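Local coordinates for 5' nucleotidase family protein (Staphylococcus aureus subsp. aureus, PDB 4Q7F), which belongs to the 5' nucleotidase family and carries a two-metal centre of manganese and magnesium in a calcineurin-like phosphoesterase domain, at residues A[66-71]-A[203-208]. Numbering follows the deposited sequence.
Sequences FKIDNG and VVCYHG. With MG (magnesium ion), chain B.
Extended first torsions set up this contact between the two beta-sheets of the calcineurin-like phosphoesterase sandwich: chi1 of -167° sends the amide of N70 toward Y206, and chi1 of -174° swings the imidazole of H207 toward the backbone carbonyl of N70. Strand 65-69 belongs to one sheet and strand 201-207 to the other, and the contact between them ends at the metal centre. It illustrates how a metal ligand is oriented from its far side: H207 gives NE2 to the magnesium ion, while its ND1 donates to the carbonyl O of N70 at 2.6 Å. That bond is nearly straight, 167° at the hydrogen, and runs in the ring plane onto a carbonyl lone pair. Held at two points of its edge, the imidazole has little freedom to rotate, and the short bond would be expected to make NE2 a richer electron donor to the magnesium. The same N70 grips strand 201-207 again through its side chain, as ND2 reaches O of Y206 at 3.1 Å, from above that carbonyl plane; OD1 is hydrogen-bonded to OG1 of T106 and also lies 3.7 Å from CB of C205. Backbone and amide of one residue thus fasten two successive residues of strand 201-207. Farther back, I68 turns CG2 to SG of C205 at 4.2 Å, and I244 of strand 242-244 packs on both. D72, N109 and H247 complete the protein ligands of the magnesium, with D72 shared with the manganese. An Asx turn shapes the chain at N70: the backbone N of G71 donates to OD1 of D69 at 2.9 Å, while OD2 of D69 hydrogen-bonds with OH of Y97.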
loop_
_atom_site.group_PDB
_atom_site.type_symbol
_atom_site.label_atom_id
_atom_site.label_comp_id
_atom_site.label_asym_id
_atom_site.label_seq_id
_atom_site.Cartn_x
_atom_site.Cartn_y
_atom_site.Cartn_z
ATOM N N PHE A 66 -13.729 13.922 17.253
ATOM C CA PHE A 66 -12.323 13.649 17.065
ATOM C C PHE A 66 -12.049 13.258 15.606
ATOM O O PHE A 66 -12.892 12.647 14.931
ATOM C CB PHE A 66 -11.841 12.543 18.019
ATOM C CG PHE A 66 -11.656 13.013 19.423
ATOM C CD1 PHE A 66 -12.749 13.233 20.244
ATOM C CD2 PHE A 66 -10.377 13.228 19.933
ATOM C CE1 PHE A 66 -12.577 13.663 21.543
ATOM C CE2 PHE A 66 -10.202 13.671 21.228
ATOM C CZ PHE A 66 -11.306 13.893 22.039
ATOM N N LYS A 67 -10.860 13.642 15.156
ATOM C CA LYS A 67 -10.391 13.445 13.787
ATOM C C LYS A 67 -9.086 12.632 13.820
ATOM O O LYS A 67 -8.100 12.989 14.500
ATOM C CB LYS A 67 -10.280 14.828 13.134
ATOM C CG LYS A 67 -9.883 14.870 11.685
ATOM C CD LYS A 67 -10.446 16.099 10.952
ATOM C CE LYS A 67 -10.054 17.436 11.544
ATOM N NZ LYS A 67 -10.312 18.551 10.587
ATOM N N ILE A 68 -9.096 11.529 13.064
ATOM C CA ILE A 68 -8.034 10.536 13.062
ATOM C C ILE A 68 -7.513 10.165 11.685
ATOM O O ILE A 68 -8.286 10.057 10.740
ATOM C CB ILE A 68 -8.608 9.223 13.651
ATOM C CG1 ILE A 68 -9.201 9.491 15.036
ATOM C CG2 ILE A 68 -7.568 8.096 13.662
ATOM C CD1 ILE A 68 -10.001 8.361 15.640
ATOM N N ASP A 69 -6.196 10.059 11.570
ATOM C CA ASP A 69 -5.548 9.493 10.364
ATOM C C ASP A 69 -5.030 8.114 10.753
ATOM O O ASP A 69 -4.249 7.977 11.694
ATOM C CB ASP A 69 -4.424 10.348 9.794
ATOM C CG ASP A 69 -3.807 9.699 8.546
ATOM O OD1 ASP A 69 -3.031 8.744 8.740
ATOM O OD2 ASP A 69 -4.113 10.127 7.393
ATOM N N ASN A 70 -5.429 7.084 10.021
ATOM C CA ASN A 70 -5.062 5.714 10.399
ATOM C C ASN A 70 -3.935 5.074 9.597
ATOM O O ASN A 70 -3.912 3.823 9.397
ATOM C CB ASN A 70 -6.311 4.805 10.392
ATOM C CG ASN A 70 -6.055 3.453 11.068
ATOM O OD1 ASN A 70 -5.413 3.383 12.134
ATOM N ND2 ASN A 70 -6.541 2.376 10.457
ATOM N N GLY A 71 -2.981 5.889 9.137
ATOM C CA GLY A 71 -1.797 5.336 8.464
ATOM C C GLY A 71 -1.724 5.377 6.952
ATOM O O GLY A 71 -2.725 5.534 6.260
ATOM N N VAL A 203 -11.222 2.190 21.978
ATOM C CA VAL A 203 -11.106 2.410 20.556
ATOM C C VAL A 203 -9.769 1.868 20.106
ATOM O O VAL A 203 -8.724 2.274 20.609
ATOM C CB VAL A 203 -11.140 3.922 20.223
ATOM C CG1 VAL A 203 -10.978 4.173 18.724
ATOM C CG2 VAL A 203 -12.422 4.556 20.735
ATOM N N VAL A 204 -9.812 0.915 19.182
ATOM C CA VAL A 204 -8.619 0.349 18.610
ATOM C C VAL A 204 -8.421 0.927 17.212
ATOM O O VAL A 204 -9.332 0.834 16.368
ATOM C CB VAL A 204 -8.728 -1.184 18.468
ATOM C CG1 VAL A 204 -7.495 -1.715 17.760
ATOM C CG2 VAL A 204 -8.895 -1.847 19.828
ATOM N N CYS A 205 -7.265 1.540 16.966
ATOM C CA CYS A 205 -6.936 2.049 15.628
ATOM C C CYS A 205 -5.796 1.196 15.114
ATOM O O CYS A 205 -4.636 1.377 15.484
ATOM C CB CYS A 205 -6.543 3.515 15.606
ATOM S SG CYS A 205 -7.853 4.639 16.106
ATOM N N TYR A 206 -6.153 0.260 14.248
ATOM C CA TYR A 206 -5.226 -0.705 13.705
ATOM C C TYR A 206 -4.971 -0.485 12.238
ATOM O O TYR A 206 -5.896 -0.544 11.436
ATOM C CB TYR A 206 -5.847 -2.084 13.930
ATOM C CG TYR A 206 -5.143 -3.270 13.304
ATOM C CD1 TYR A 206 -3.768 -3.455 13.432
ATOM C CD2 TYR A 206 -5.882 -4.266 12.676
ATOM C CE1 TYR A 206 -3.150 -4.580 12.898
ATOM C CE2 TYR A 206 -5.278 -5.380 12.142
ATOM C CZ TYR A 206 -3.914 -5.538 12.255
ATOM O OH TYR A 206 -3.339 -6.660 11.720
ATOM N N HIS A 207 -3.726 -0.177 11.874
ATOM C CA HIS A 207 -3.421 -0.067 10.487
ATOM C C HIS A 207 -3.180 -1.496 9.995
ATOM O O HIS A 207 -2.059 -1.942 9.926
ATOM C CB HIS A 207 -2.208 0.765 10.178
ATOM C CG HIS A 207 -2.039 0.952 8.711
ATOM N ND1 HIS A 207 -2.666 1.963 8.029
ATOM C CD2 HIS A 207 -1.438 0.182 7.776
ATOM C CE1 HIS A 207 -2.397 1.858 6.744
ATOM N NE2 HIS A 207 -1.659 0.786 6.564
ATOM N N GLY A 208 -4.274 -2.193 9.726
ATOM C CA GLY A 208 -4.268 -3.563 9.266
ATOM C C GLY A 208 -5.730 -3.876 9.009
ATOM O O GLY A 208 -6.614 -3.044 9.330
HETATM MG MG MG B . -0.748 -0.258 4.409
HETATM O O HOH W 1 -1.751 -0.554 2.339
#